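Local atomic coordinates of 2-(3-amino-3-carboxypropyl)histidine synthase (Pyrococcus horikoshii, PDB entry 3LZD), a protein that catalyses the first step of diphthamide biosynthesis, transferring the 3-amino-3-carboxypropyl group of S-adenosyl-L-methionine to a histidine of translation elongation factor 2. Residues A256-A261 / V344-G349. Numbering follows the deposited sequence.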
ATOM      1  N   ALA A 256     -22.782  -2.218 -20.213  1.00 58.14           N
ATOM      2  CA  ALA A 256     -23.583  -2.545 -19.041  1.00 57.81           C
ATOM      3  C   ALA A 256     -23.069  -1.722 -17.867  1.00 59.61           C
ATOM      4  O   ALA A 256     -23.811  -0.946 -17.266  1.00 57.98           O
ATOM      5  CB  ALA A 256     -23.477  -4.047 -18.723  1.00 52.52           C
ATOM      6  N   GLN A 257     -21.787  -1.888 -17.555  1.00 59.55           N
ATOM      7  CA  GLN A 257     -21.178  -1.158 -16.454  1.00 57.85           C
ATOM      8  C   GLN A 257     -21.450   0.337 -16.570  1.00 55.67           C
ATOM      9  O   GLN A 257     -21.805   0.985 -15.586  1.00 57.78           O
ATOM     10  CB  GLN A 257     -19.672  -1.420 -16.421  1.00 61.87           C
ATOM     11  CG  GLN A 257     -19.249  -2.478 -15.406  1.00 73.11           C
ATOM     12  CD  GLN A 257     -19.048  -1.893 -14.015  1.00 77.32           C
ATOM     13  OE1 GLN A 257     -18.281  -0.939 -13.833  1.00 86.67           O
ATOM     14  NE2 GLN A 257     -19.699  -2.481 -13.027  1.00 79.43           N
ATOM     15  N   ILE A 258     -21.293   0.888 -17.770  1.00 53.38           N
ATOM     16  CA  ILE A 258     -21.539   2.312 -17.975  1.00 55.71           C
ATOM     17  C   ILE A 258     -22.994   2.630 -17.634  1.00 57.81           C
ATOM     18  O   ILE A 258     -23.292   3.659 -17.029  1.00 55.84           O
ATOM     19  CB  ILE A 258     -21.265   2.735 -19.439  1.00 53.38           C
ATOM     20  CG1 ILE A 258     -19.754   2.793 -19.692  1.00 48.70           C
ATOM     21  CG2 ILE A 258     -21.895   4.097 -19.719  1.00 57.03           C
ATOM     22  CD1 ILE A 258     -19.378   2.925 -21.160  1.00 44.48           C
ATOM     23  N   ALA A 259     -23.892   1.733 -18.035  1.00 55.99           N
ATOM     24  CA  ALA A 259     -25.313   1.902 -17.777  1.00 52.00           C
ATOM     25  C   ALA A 259     -25.550   2.052 -16.280  1.00 52.68           C
ATOM     26  O   ALA A 259     -26.164   3.017 -15.832  1.00 51.13           O
ATOM     27  CB  ALA A 259     -26.086   0.701 -18.315  1.00 50.79           C
ATOM     28  N   LYS A 260     -25.045   1.094 -15.509  1.00 54.43           N
ATOM     29  CA  LYS A 260     -25.206   1.107 -14.061  1.00 56.33           C
ATOM     30  C   LYS A 260     -24.729   2.400 -13.411  1.00 56.39           C
ATOM     31  O   LYS A 260     -25.073   2.677 -12.265  1.00 58.05           O
ATOM     32  CB  LYS A 260     -24.453  -0.064 -13.433  1.00 63.10           C
ATOM     33  CG  LYS A 260     -24.841  -1.439 -13.963  1.00 67.72           C
ATOM     34  CD  LYS A 260     -23.973  -2.518 -13.330  1.00 69.37           C
ATOM     35  CE  LYS A 260     -24.305  -3.895 -13.878  1.00 74.95           C
ATOM     36  NZ  LYS A 260     -23.402  -4.939 -13.318  1.00 74.35           N
ATOM     37  N   ALA A 261     -23.933   3.187 -14.128  1.00 51.13           N
ATOM     38  CA  ALA A 261     -23.427   4.430 -13.568  1.00 50.95           C
ATOM     39  C   ALA A 261     -24.218   5.635 -14.061  1.00 56.37           C
ATOM     40  O   ALA A 261     -24.014   6.754 -13.590  1.00 54.88           O
ATOM     41  CB  ALA A 261     -21.961   4.592 -13.910  1.00 46.57           C
ATOM     42  N   VAL A 344     -16.091   7.260 -19.171  1.00 50.42           N
ATOM     43  CA  VAL A 344     -16.796   8.380 -18.558  1.00 54.50           C
ATOM     44  C   VAL A 344     -17.323   9.287 -19.659  1.00 57.77           C
ATOM     45  O   VAL A 344     -18.480   9.720 -19.635  1.00 56.55           O
ATOM     46  CB  VAL A 344     -15.864   9.206 -17.645  1.00 53.76           C
ATOM     47  CG1 VAL A 344     -16.347  10.640 -17.553  1.00 54.02           C
ATOM     48  CG2 VAL A 344     -15.839   8.596 -16.269  1.00 52.59           C
ATOM     49  N   GLU A 345     -16.453   9.566 -20.623  1.00 59.45           N
ATOM     50  CA  GLU A 345     -16.786  10.421 -21.752  1.00 58.38           C
ATOM     51  C   GLU A 345     -17.974   9.848 -22.533  1.00 55.66           C
ATOM     52  O   GLU A 345     -18.791  10.596 -23.060  1.00 56.25           O
ATOM     53  CB  GLU A 345     -15.548  10.591 -22.635  1.00 58.51           C
ATOM     54  CG  GLU A 345     -14.326  11.025 -21.817  1.00 63.59           C
ATOM     55  CD  GLU A 345     -13.041  11.141 -22.630  1.00 69.63           C
ATOM     56  OE1 GLU A 345     -12.732  10.210 -23.408  1.00 69.98           O
ATOM     57  OE2 GLU A 345     -12.331  12.159 -22.470  1.00 64.77           O
ATOM     58  N   ILE A 346     -18.085   8.526 -22.592  1.00 52.58           N
ATOM     59  CA  ILE A 346     -19.214   7.916 -23.282  1.00 50.35           C
ATOM     60  C   ILE A 346     -20.454   8.141 -22.432  1.00 54.88           C
ATOM     61  O   ILE A 346     -21.499   8.530 -22.947  1.00 58.44           O
ATOM     62  CB  ILE A 346     -19.025   6.398 -23.478  1.00 48.50           C
ATOM     63  CG1 ILE A 346     -17.977   6.133 -24.553  1.00 44.67           C
ATOM     64  CG2 ILE A 346     -20.338   5.752 -23.865  1.00 45.15           C
ATOM     65  CD1 ILE A 346     -17.751   4.654 -24.824  1.00 47.54           C
ATOM     66  N   LEU A 347     -20.330   7.912 -21.126  1.00 55.49           N
ATOM     67  CA  LEU A 347     -21.456   8.091 -20.212  1.00 57.36           C
ATOM     68  C   LEU A 347     -22.000   9.519 -20.257  1.00 60.03           C
ATOM     69  O   LEU A 347     -23.214   9.730 -20.281  1.00 58.56           O
ATOM     70  CB  LEU A 347     -21.049   7.733 -18.778  1.00 56.33           C
ATOM     71  CG  LEU A 347     -22.106   7.904 -17.675  1.00 57.38           C
ATOM     72  CD1 LEU A 347     -21.794   6.992 -16.505  1.00 61.94           C
ATOM     73  CD2 LEU A 347     -22.149   9.349 -17.216  1.00 57.06           C
ATOM     74  N   LEU A 348     -21.100  10.495 -20.258  1.00 56.70           N
ATOM     75  CA  LEU A 348     -21.501  11.891 -20.312  1.00 59.13           C
ATOM     76  C   LEU A 348     -22.017  12.289 -21.696  1.00 65.09           C
ATOM     77  O   LEU A 348     -22.497  13.406 -21.884  1.00 68.87           O
ATOM     78  CB  LEU A 348     -20.331  12.791 -19.930  1.00 52.66           C
ATOM     79  CG  LEU A 348     -19.883  12.733 -18.473  1.00 53.92           C
ATOM     80  CD1 LEU A 348     -18.859  13.837 -18.235  1.00 56.66           C
ATOM     81  CD2 LEU A 348     -21.083  12.917 -17.545  1.00 54.43           C
ATOM     82  N   GLY A 349     -21.904  11.382 -22.662  1.00 65.60           N
ATOM     83  CA  GLY A 349     -22.375  11.663 -24.006  1.00 66.32           C
ATOM     84  C   GLY A 349     -21.425  12.461 -24.883  1.00 67.03           C
ATOM     85  O   GLY A 349     -21.842  13.019 -25.893  1.00 70.85           O
TER
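Ile258 O accepts a hydrogen bond from Ala261 N at 3.0 Å and has Leu347 CD1 against it at 3.7 Å. No hydrogen bond joins the two helices, so the contact is apolar. Its closest approach is methyl to methyl, Ala261 CB to Leu347 CD1 at 3.5 Å. With CG anti to the backbone N (chi1 178°), Leu347 extends toward Ala261, and its CD1 also lies beside Ala261 O. Ile258 runs the other way past Leu347, its CG2 resting on Leu347 CB at 3.8 Å; theirs is the closest CA pair across the contact, at 6.2 Å. The Ile258 and Ile346 side chains cross at about a right angle, with Ile258 CD1 4.0 Å from Ile346 CG2. Gly349, with a positive phi (82°), closes helix 341-347 in a Schellman motif; one of its two bonds back into the last turn runs from Gly349 N to Ile346 O at 2.9 Å. Both helices pack on the four-stranded parallel sheet: Ile258 and Leu347 meet Leu339 of strand 338-339, Ala261 and Val344 reach strand 317-320, while the Glu345-Arg285 salt bridge and Leu348, just past helix 341-347, reach helix 280-292.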